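Local coordinates for protein predicted HD superfamily hydrolase (uncultured Thermotogales bacterium, PDB 2PQ7) that binds two ferric ions in an all-helical HD domain and is probably a metal-dependent hydrolase, its substrate not established, at residues E9-L14 against D55-I60; F39-N44 against I61-H66; K107-H112 against K126-A131. All coordinates share one frame; numbering follows the deposited sequence.

Interaction 1: E9-L14 against D55-I60; sequences ERIPHL and DLQKAI
Arg-10 lays one face of its guanidinium over a methyl of Leu-56. Leu-56 CD2 stands 3.3 Å above the guanidinium plane, displaced toward its rim, and lies 3.5 Å from Arg-10 NE. The Arg-10 chain bends at chi3 (81°), which turns the flat group across the leucine, and the two side chains meet at about a right angle. The methyl packs on the guanidinium face without using its N-H groups.

Gln-57 makes the next contact. Its chain runs extended beyond CG and carries the amide to the turn that follows helix 4-10. There Gln-57 NE2 comes within 3.0 Å of Arg-10 O. The amide also crosses the ring of Pro-12, with Pro-12 CD 3.7 Å from Gln-57 NE2.

Deeper in, the contact is aliphatic. In the Ile-60 conformer described, Ile-11 CD1 meets Ile-60 CG2 at 3.5 Å, and the two isoleucines cross roughly at right angles. Ile-11 holds CG1 anti to the carbonyl carbon (chi1 -56°), and the extended chi2 sends CD1 on toward helix 56-65. In the same conformer Leu-14 CD1 reaches this Ile-60 methyl at 4.0 Å.

Ile-11 and Leu-14 are the ends of a type II beta turn, and both reach Ile-60. Asp-55 is the N-cap of the facing helix, 56-65. Asp-55 OD1 accepts from Lys-58 N at 3.1 Å, nearly straight at 175° but from above the carboxylate plane.

The contact therefore sets the link between helices 4-10 and 14-25 against the N-terminal part of helix 56-65. Helix 35-52 also packs on this part, with Ser-50 against Leu-56 and Met-42 and Ser-46 against Ile-60.

Interaction 2: F39-N44 against I61-H66; sequences FRVMEN and IAALLH. With FE (Fe (III) ion), chain C.
Ala-63 O accepts a 2.7 Å hydrogen bond from His-66 ND1, just where His-66 meets Val-41 of the facing helix. The N-H points at the oxygen at 164°, and the oxygen lies close to the imidazole plane. This bond fixes the ring's rotation and leaves NE2 for the metal. Chi1 of 84° puts CG between the backbone N and the carbonyl carbon, folding the ring back toward Ala-63. Across the contact, Val-41 CG1 approaches His-66 CE1 obliquely at 3.8 Å.

His-66 is the histidine of the HD pair that names this superfamily. Its NE2 binds an iron(III) ion at 2.2 Å. His-37, Asp-67 and Asp-132 also bind this ion. A water oxygen binds it too, 2.1 Å from the iron.

Helices 35-52 and 56-65 run nearly antiparallel. The axes of their short segments approach to 8.2 Å, at 164°. The small Ala-63 side chain is consistent with this closeness: its CB lies 3.6 Å from Met-42 CA. In the conformer described, Met-42, a selenomethionine, has CG anti to the backbone N, 4.3 Å from Leu-64 CG. Leu-64 CD2 touches the edge of the Phe-39 ring, and Leu-18 of helix 14-25 packs on both residues.

Interaction 3: K107-H112 against K126-A131; sequences KAIRSH and KILQDA. With FE (Fe (III) ion), chain B.
Gln-129 NE2 donates to His-112 O from well above the carbonyl plane, 68° out of it and off the lone pairs. The bond is otherwise sound, at 3.0 Å and 163°, and the oxygen lies near the plane of the amide. CG anti to the backbone N and an extended chain carry the amide to the end of helix 99-111. At its other end, Gln-129 OE1 accepts from Trp-191 NE1. A leucine at Gln-129 would probably leave both His-112 O and the Trp-191 indole N-H without these partners, and the helix end less firmly tied.

Beside this bond, Leu-128 CD2 packs against helix 99-111. It lies 3.5 Å from Ala-108 O and 3.8 Å from His-112 CB. The axes of the two short helices cross at -42° and approach to 9.1 Å.

His-112 is steered from its own helix. His-112 ND1 donates to Ile-109 O at 2.8 Å, on a lone pair in the carbonyl plane. NE2 thereby faces the iron(III) ion and binds it at 2.2 Å. Asp-67 and His-80 complete the protein ligands of this second metal, an arrangement typical of dinuclear HD-domain sites.

How the interactions relate
Along the chain, interactions 1 and 2 cross, since their segments alternate, and interaction 3 follows both. Interactions 1 and 2 share helix 56-65, with centres 11 Å apart; Leu-14 CD1 packs 3.4 Å from Leu-64 CD1. Interaction 3 adds helices 99-111 and 123-133, its centre 10 Å from interaction 2 and 16 Å from interaction 1. Leu-128 CD1 lies 3.6 Å from Ala-63 CA, and Asn-44 ND2 probably donates to Ala-131 O. Interactions 2 and 3 each supply a histidine to a different iron ion, and one water binds both ions. Interaction 1 lies farther out, packing the N-terminal turn against the helix that leads to His-66.

Interaction 1: E9-L14 against D55-I60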
loop_
_atom_site.group_PDB
_atom_site.type_symbol
_atom_site.label_atom_id
_atom_site.label_comp_id
_atom_site.label_asym_id
_atom_site.label_seq_id
_atom_site.Cartn_x
_atom_site.Cartn_y
_atom_site.Cartn_z
ATOM N N GLU A 9 -17.508 3.999 28.046
ATOM C CA GLU A 9 -18.141 3.269 29.130
ATOM C C GLU A 9 -17.155 2.878 30.227
ATOM O O GLU A 9 -17.562 2.671 31.393
ATOM C CB GLU A 9 -18.787 1.985 28.589
ATOM C CG GLU A 9 -20.039 2.226 27.793
ATOM C CD GLU A 9 -20.524 0.961 27.069
ATOM O OE1 GLU A 9 -19.799 -0.078 27.055
ATOM O OE2 GLU A 9 -21.636 1.017 26.507
ATOM N N ARG A 10 -15.879 2.698 29.857
ATOM C CA ARG A 10 -14.831 2.275 30.798
ATOM C C ARG A 10 -13.914 3.336 31.320
ATOM O O ARG A 10 -13.325 3.174 32.377
ATOM C CB ARG A 10 -13.938 1.223 30.151
ATOM C CG ARG A 10 -14.578 -0.133 30.077
ATOM C CD ARG A 10 -13.791 -1.167 29.342
ATOM N NE ARG A 10 -12.711 -1.801 30.100
ATOM C CZ ARG A 10 -12.131 -2.934 29.750
ATOM N NH1 ARG A 10 -12.513 -3.586 28.660
ATOM N NH2 ARG A 10 -11.128 -3.410 30.487
ATOM N N ILE A 11 -13.776 4.439 30.598
ATOM C CA ILE A 11 -12.751 5.439 30.965
ATOM C C ILE A 11 -13.348 6.777 31.304
ATOM O O ILE A 11 -13.927 7.421 30.426
ATOM C CB ILE A 11 -11.747 5.554 29.799
ATOM C CG1 ILE A 11 -11.178 4.181 29.495
ATOM C CG2 ILE A 11 -10.652 6.584 30.156
ATOM C CD1 ILE A 11 -10.515 4.097 28.242
ATOM N N PRO A 12 -13.186 7.239 32.575
ATOM C CA PRO A 12 -13.728 8.528 32.928
ATOM C C PRO A 12 -13.197 9.645 32.089
ATOM O O PRO A 12 -12.003 9.668 31.757
ATOM C CB PRO A 12 -13.245 8.749 34.368
ATOM C CG PRO A 12 -12.941 7.461 34.863
ATOM C CD PRO A 12 -12.511 6.621 33.739
ATOM N N HIS A 13 -14.074 10.565 31.767
ATOM C CA HIS A 13 -13.740 11.791 31.070
ATOM C C HIS A 13 -13.176 11.611 29.703
ATOM O O HIS A 13 -12.651 12.565 29.139
ATOM C CB HIS A 13 -12.792 12.648 31.914
ATOM C CG HIS A 13 -13.357 13.007 33.236
ATOM N ND1 HIS A 13 -14.286 14.009 33.386
ATOM C CD2 HIS A 13 -13.202 12.439 34.454
ATOM C CE1 HIS A 13 -14.633 14.078 34.659
ATOM N NE2 HIS A 13 -13.982 13.145 35.328
ATOM N N LEU A 14 -13.377 10.445 29.111
ATOM C CA LEU A 14 -12.786 10.194 27.825
ATOM C C LEU A 14 -13.252 11.147 26.740
ATOM O O LEU A 14 -12.479 11.592 25.921
ATOM C CB LEU A 14 -12.983 8.742 27.401
ATOM C CG LEU A 14 -12.262 8.353 26.108
ATOM C CD1 LEU A 14 -10.799 8.548 26.263
ATOM C CD2 LEU A 14 -12.534 6.911 25.734
ATOM N N ASP A 55 -3.295 -1.716 33.254
ATOM C CA ASP A 55 -4.258 -0.660 33.492
ATOM C C ASP A 55 -4.650 0.060 32.192
ATOM O O ASP A 55 -3.933 0.914 31.675
ATOM C CB ASP A 55 -3.646 0.299 34.512
ATOM C CG ASP A 55 -4.630 1.295 35.064
ATOM O OD1 ASP A 55 -5.491 1.780 34.345
ATOM O OD2 ASP A 55 -4.476 1.623 36.259
ATOM N N LEU A 56 -5.841 -0.244 31.688
ATOM C CA LEU A 56 -6.338 0.327 30.452
ATOM C C LEU A 56 -6.539 1.844 30.527
ATOM O O LEU A 56 -6.270 2.556 29.562
ATOM C CB LEU A 56 -7.711 -0.328 30.110
ATOM C CG LEU A 56 -8.375 0.068 28.814
ATOM C CD1 LEU A 56 -7.516 -0.415 27.633
ATOM C CD2 LEU A 56 -9.807 -0.521 28.734
ATOM N N GLN A 57 -7.067 2.328 31.661
ATOM C CA GLN A 57 -7.340 3.739 31.834
ATOM C C GLN A 57 -6.043 4.558 31.654
ATOM O O GLN A 57 -6.040 5.546 30.934
ATOM C CB GLN A 57 -8.002 4.041 33.181
ATOM C CG GLN A 57 -9.378 3.359 33.336
ATOM C CD GLN A 57 -10.152 3.824 34.540
ATOM O OE1 GLN A 57 -9.708 4.684 35.300
ATOM N NE2 GLN A 57 -11.364 3.277 34.702
ATOM N N LYS A 58 -5.006 4.140 32.371
ATOM C CA LYS A 58 -3.701 4.822 32.248
ATOM C C LYS A 58 -3.152 4.771 30.806
ATOM O O LYS A 58 -2.743 5.775 30.308
ATOM C CB LYS A 58 -2.677 4.212 33.219
ATOM C CG LYS A 58 -2.873 4.543 34.696
ATOM C CD LYS A 58 -1.885 3.774 35.628
ATOM C CE LYS A 58 -2.123 4.078 37.093
ATOM N NZ LYS A 58 -1.327 3.205 37.981
ATOM N N ALA A 59 -3.228 3.606 30.178
ATOM C CA ALA A 59 -2.707 3.401 28.839
ATOM C C ALA A 59 -3.400 4.251 27.790
ATOM O O ALA A 59 -2.774 4.915 26.992
ATOM C CB ALA A 59 -2.758 1.938 28.522
ATOM N N ILE A 60 -4.738 4.261 27.840
ATOM C CA ILE A 60 -5.529 5.034 26.916
ATOM C C ILE A 60 -5.309 6.532 27.040
ATOM O O ILE A 60 -5.134 7.222 26.036
ATOM C CB ILE A 60 -7.038 4.753 27.148
ATOM C CG1 ILE A 60 -7.350 3.341 26.680
ATOM C CG2 ILE A 60 -7.937 5.759 26.459
ATOM C CD1 ILE A 60 -7.098 3.087 25.163
#

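Interaction 2: F39-N44 against I61-H66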
loop_
_atom_site.group_PDB
_atom_site.type_symbol
_atom_site.label_atom_id
_atom_site.label_comp_id
_atom_site.label_asym_id
_atom_site.label_seq_id
_atom_site.Cartn_x
_atom_site.Cartn_y
_atom_site.Cartn_z
ATOM N N PHE A 39 -4.913 8.749 17.426
ATOM C CA PHE A 39 -5.981 7.777 17.532
ATOM C C PHE A 39 -5.490 6.364 17.256
ATOM O O PHE A 39 -5.886 5.440 17.946
ATOM C CB PHE A 39 -7.113 8.129 16.582
ATOM C CG PHE A 39 -7.748 9.451 16.871
ATOM C CD1 PHE A 39 -7.965 9.861 18.176
ATOM C CD2 PHE A 39 -8.154 10.273 15.837
ATOM C CE1 PHE A 39 -8.553 11.081 18.453
ATOM C CE2 PHE A 39 -8.770 11.487 16.102
ATOM C CZ PHE A 39 -8.971 11.890 17.422
ATOM N N ARG A 40 -4.572 6.197 16.307
ATOM C CA ARG A 40 -4.036 4.852 16.041
ATOM C C ARG A 40 -3.212 4.343 17.230
ATOM O O ARG A 40 -3.219 3.157 17.558
ATOM C CB ARG A 40 -3.233 4.853 14.741
ATOM C CG ARG A 40 -4.135 5.110 13.519
ATOM C CD ARG A 40 -3.431 4.831 12.242
ATOM N NE ARG A 40 -2.209 5.605 12.097
ATOM C CZ ARG A 40 -2.109 6.834 11.569
ATOM N NH1 ARG A 40 -3.137 7.479 11.069
ATOM N NH2 ARG A 40 -0.946 7.422 11.568
ATOM N N VAL A 41 -2.459 5.253 17.855
ATOM C CA VAL A 41 -1.666 4.891 19.058
ATOM C C VAL A 41 -2.605 4.470 20.193
ATOM O O VAL A 41 -2.363 3.494 20.912
ATOM C CB VAL A 41 -0.701 6.026 19.459
ATOM C CG1 VAL A 41 0.038 5.672 20.802
ATOM C CG2 VAL A 41 0.330 6.207 18.380
HETATM N N MSE A 42 -3.695 5.191 20.383
HETATM C CA MSE A 42 -4.600 4.788 21.405
HETATM C C MSE A 42 -5.236 3.414 21.092
HETATM O O MSE A 42 -5.407 2.606 21.998
HETATM C CB MSE A 42 -5.601 5.869 21.687
HETATM C CG MSE A 42 -6.507 5.458 22.790
HETATM SE SE MSE A 42 -8.068 4.685 22.019
HETATM C CE MSE A 42 -8.669 6.162 21.680
ATOM N N GLU A 43 -5.534 3.138 19.825
ATOM C CA GLU A 43 -6.052 1.806 19.456
ATOM C C GLU A 43 -5.022 0.738 19.790
ATOM O O GLU A 43 -5.377 -0.306 20.366
ATOM C CB GLU A 43 -6.419 1.747 17.966
ATOM C CG GLU A 43 -7.598 2.634 17.619
ATOM C CD GLU A 43 -8.895 2.210 18.298
ATOM O OE1 GLU A 43 -9.014 1.018 18.671
ATOM O OE2 GLU A 43 -9.798 3.071 18.439
ATOM N N ASN A 44 -3.753 0.974 19.468
ATOM C CA ASN A 44 -2.681 0.030 19.787
ATOM C C ASN A 44 -2.548 -0.147 21.297
ATOM O O ASN A 44 -2.404 -1.258 21.804
ATOM C CB ASN A 44 -1.366 0.524 19.262
ATOM C CG ASN A 44 -1.307 0.631 17.764
ATOM O OD1 ASN A 44 -2.101 0.014 17.049
ATOM N ND2 ASN A 44 -0.353 1.394 17.283
ATOM N N ILE A 61 -5.369 7.007 28.284
ATOM C CA ILE A 61 -5.198 8.428 28.560
ATOM C C ILE A 61 -3.780 8.874 28.179
ATOM O O ILE A 61 -3.624 9.913 27.538
ATOM C CB ILE A 61 -5.635 8.797 29.979
ATOM C CG1 ILE A 61 -7.188 8.616 30.072
ATOM C CG2 ILE A 61 -5.250 10.205 30.331
ATOM C CD1 ILE A 61 -7.714 8.793 31.449
ATOM N N ALA A 62 -2.802 8.044 28.514
ATOM C CA ALA A 62 -1.460 8.424 28.138
ATOM C C ALA A 62 -1.303 8.494 26.601
ATOM O O ALA A 62 -0.696 9.399 26.062
ATOM C CB ALA A 62 -0.567 7.426 28.672
ATOM N N ALA A 63 -1.858 7.519 25.886
ATOM C CA ALA A 63 -1.840 7.546 24.431
ATOM C C ALA A 63 -2.538 8.768 23.854
ATOM O O ALA A 63 -2.053 9.380 22.921
ATOM C CB ALA A 63 -2.490 6.297 23.887
ATOM N N LEU A 64 -3.714 9.087 24.390
ATOM C CA LEU A 64 -4.442 10.274 23.890
ATOM C C LEU A 64 -3.666 11.570 24.086
ATOM O O LEU A 64 -3.675 12.456 23.241
ATOM C CB LEU A 64 -5.829 10.367 24.528
ATOM C CG LEU A 64 -6.930 9.636 23.802
ATOM C CD1 LEU A 64 -8.183 9.877 24.606
ATOM C CD2 LEU A 64 -7.045 10.244 22.362
ATOM N N LEU A 65 -2.999 11.677 25.236
ATOM C CA LEU A 65 -2.274 12.900 25.561
ATOM C C LEU A 65 -0.810 12.954 25.129
ATOM O O LEU A 65 -0.223 14.033 25.130
ATOM C CB LEU A 65 -2.317 13.149 27.060
ATOM C CG LEU A 65 -3.705 13.486 27.581
ATOM C CD1 LEU A 65 -3.670 13.545 29.107
ATOM C CD2 LEU A 65 -4.255 14.742 26.983
ATOM N N HIS A 66 -0.274 11.842 24.656
ATOM C CA HIS A 66 1.210 11.787 24.544
ATOM C C HIS A 66 1.802 12.794 23.564
ATOM O O HIS A 66 2.856 13.310 23.812
ATOM C CB HIS A 66 1.717 10.384 24.257
ATOM C CG HIS A 66 1.693 9.994 22.818
ATOM N ND1 HIS A 66 0.538 9.717 22.134
ATOM C CD2 HIS A 66 2.706 9.817 21.936
ATOM C CE1 HIS A 66 0.834 9.413 20.878
ATOM N NE2 HIS A 66 2.156 9.470 20.731
HETATM FE FE FE C . 3.395 9.641 18.884
HETATM O O HOH W 1 5.132 10.042 19.943
#

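Interaction 3: K107-H112 against K126-A131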
loop_
_atom_site.group_PDB
_atom_site.type_symbol
_atom_site.label_atom_id
_atom_site.label_comp_id
_atom_site.label_asym_id
_atom_site.label_seq_id
_atom_site.Cartn_x
_atom_site.Cartn_y
_atom_site.Cartn_z
ATOM N N LYS A 107 4.652 10.675 33.698
ATOM C CA LYS A 107 5.995 10.129 33.530
ATOM C C LYS A 107 5.998 9.351 32.232
ATOM O O LYS A 107 7.001 9.361 31.471
ATOM C CB LYS A 107 6.328 9.207 34.698
ATOM C CG LYS A 107 7.766 8.661 34.632
ATOM C CD LYS A 107 8.127 7.767 35.894
ATOM N N ALA A 108 4.938 8.627 31.912
ATOM C CA ALA A 108 4.909 7.875 30.671
ATOM C C ALA A 108 5.050 8.786 29.480
ATOM O O ALA A 108 5.759 8.500 28.517
ATOM C CB ALA A 108 3.613 7.065 30.573
ATOM N N ILE A 109 4.367 9.907 29.493
ATOM C CA ILE A 109 4.448 10.835 28.385
ATOM C C ILE A 109 5.835 11.441 28.328
ATOM O O ILE A 109 6.434 11.629 27.272
ATOM C CB ILE A 109 3.380 11.938 28.539
ATOM C CG1 ILE A 109 1.969 11.302 28.426
ATOM C CG2 ILE A 109 3.593 13.104 27.519
ATOM C CD1 ILE A 109 0.825 12.252 28.808
ATOM N N ARG A 110 6.348 11.769 29.497
ATOM C CA ARG A 110 7.663 12.387 29.571
ATOM C C ARG A 110 8.745 11.517 28.977
ATOM O O ARG A 110 9.719 12.034 28.399
ATOM C CB ARG A 110 7.997 12.697 31.014
ATOM C CG ARG A 110 9.277 13.500 31.222
ATOM C CD ARG A 110 9.495 13.772 32.687
ATOM N NE ARG A 110 8.403 14.557 33.244
ATOM C CZ ARG A 110 8.378 15.884 33.370
ATOM N NH1 ARG A 110 9.417 16.641 32.987
ATOM N NH2 ARG A 110 7.285 16.456 33.904
ATOM N N SER A 111 8.585 10.204 29.108
ATOM C CA SER A 111 9.588 9.225 28.664
ATOM C C SER A 111 9.413 8.663 27.260
ATOM O O SER A 111 10.253 7.885 26.788
ATOM C CB SER A 111 9.571 8.023 29.622
ATOM O OG SER A 111 9.691 8.435 30.962
ATOM N N HIS A 112 8.333 9.019 26.571
ATOM C CA HIS A 112 7.987 8.322 25.342
ATOM C C HIS A 112 8.883 8.404 24.112
ATOM O O HIS A 112 8.801 7.515 23.281
ATOM C CB HIS A 112 6.513 8.571 24.952
ATOM C CG HIS A 112 6.283 9.790 24.096
ATOM N ND1 HIS A 112 5.983 11.031 24.612
ATOM C CD2 HIS A 112 6.246 9.921 22.748
ATOM C CE1 HIS A 112 5.807 11.881 23.612
ATOM N NE2 HIS A 112 5.953 11.231 22.463
ATOM N N LYS A 126 5.967 1.851 29.085
ATOM C CA LYS A 126 6.381 0.810 28.188
ATOM C C LYS A 126 5.301 0.539 27.149
ATOM O O LYS A 126 5.579 0.423 25.952
ATOM C CB LYS A 126 6.777 -0.424 28.984
ATOM C CG LYS A 126 8.145 -0.184 29.702
ATOM C CD LYS A 126 8.539 -1.385 30.560
ATOM C CE LYS A 126 9.720 -1.065 31.496
ATOM N NZ LYS A 126 9.862 -2.086 32.609
ATOM N N ILE A 127 4.057 0.410 27.594
ATOM C CA ILE A 127 2.928 0.205 26.699
ATOM C C ILE A 127 2.791 1.378 25.749
ATOM O O ILE A 127 2.616 1.179 24.530
ATOM C CB ILE A 127 1.630 0.004 27.482
ATOM C CG1 ILE A 127 1.710 -1.340 28.221
ATOM C CG2 ILE A 127 0.410 0.085 26.564
ATOM C CD1 ILE A 127 0.595 -1.583 29.163
ATOM N N LEU A 128 2.944 2.591 26.251
ATOM C CA LEU A 128 2.807 3.791 25.428
ATOM C C LEU A 128 3.849 3.802 24.345
ATOM O O LEU A 128 3.542 4.062 23.188
ATOM C CB LEU A 128 2.923 5.070 26.266
ATOM C CG LEU A 128 2.926 6.366 25.456
ATOM C CD1 LEU A 128 1.640 6.517 24.605
ATOM C CD2 LEU A 128 3.104 7.550 26.363
ATOM N N GLN A 129 5.112 3.568 24.733
ATOM C CA GLN A 129 6.173 3.546 23.757
ATOM C C GLN A 129 5.961 2.471 22.712
ATOM O O GLN A 129 6.099 2.752 21.515
ATOM C CB GLN A 129 7.522 3.427 24.425
ATOM C CG GLN A 129 8.618 3.647 23.464
ATOM C CD GLN A 129 9.948 3.892 24.176
ATOM O OE1 GLN A 129 10.544 2.983 24.744
ATOM N NE2 GLN A 129 10.420 5.126 24.143
ATOM N N ASP A 130 5.523 1.278 23.101
ATOM C CA ASP A 130 5.232 0.261 22.145
ATOM C C ASP A 130 4.129 0.696 21.186
ATOM O O ASP A 130 4.227 0.483 19.970
ATOM C CB ASP A 130 4.766 -1.031 22.819
ATOM C CG ASP A 130 5.883 -1.832 23.463
ATOM O OD1 ASP A 130 7.104 -1.486 23.309
ATOM O OD2 ASP A 130 5.529 -2.864 24.098
ATOM N N ALA A 131 3.051 1.209 21.734
ATOM C CA ALA A 131 1.883 1.636 20.974
ATOM C C ALA A 131 2.232 2.722 19.942
ATOM O O ALA A 131 1.721 2.729 18.792
ATOM C CB ALA A 131 0.826 2.141 21.926
HETATM FE FE FE B . 5.715 11.906 20.374
HETATM O O HOH W 1 5.132 10.042 19.943
#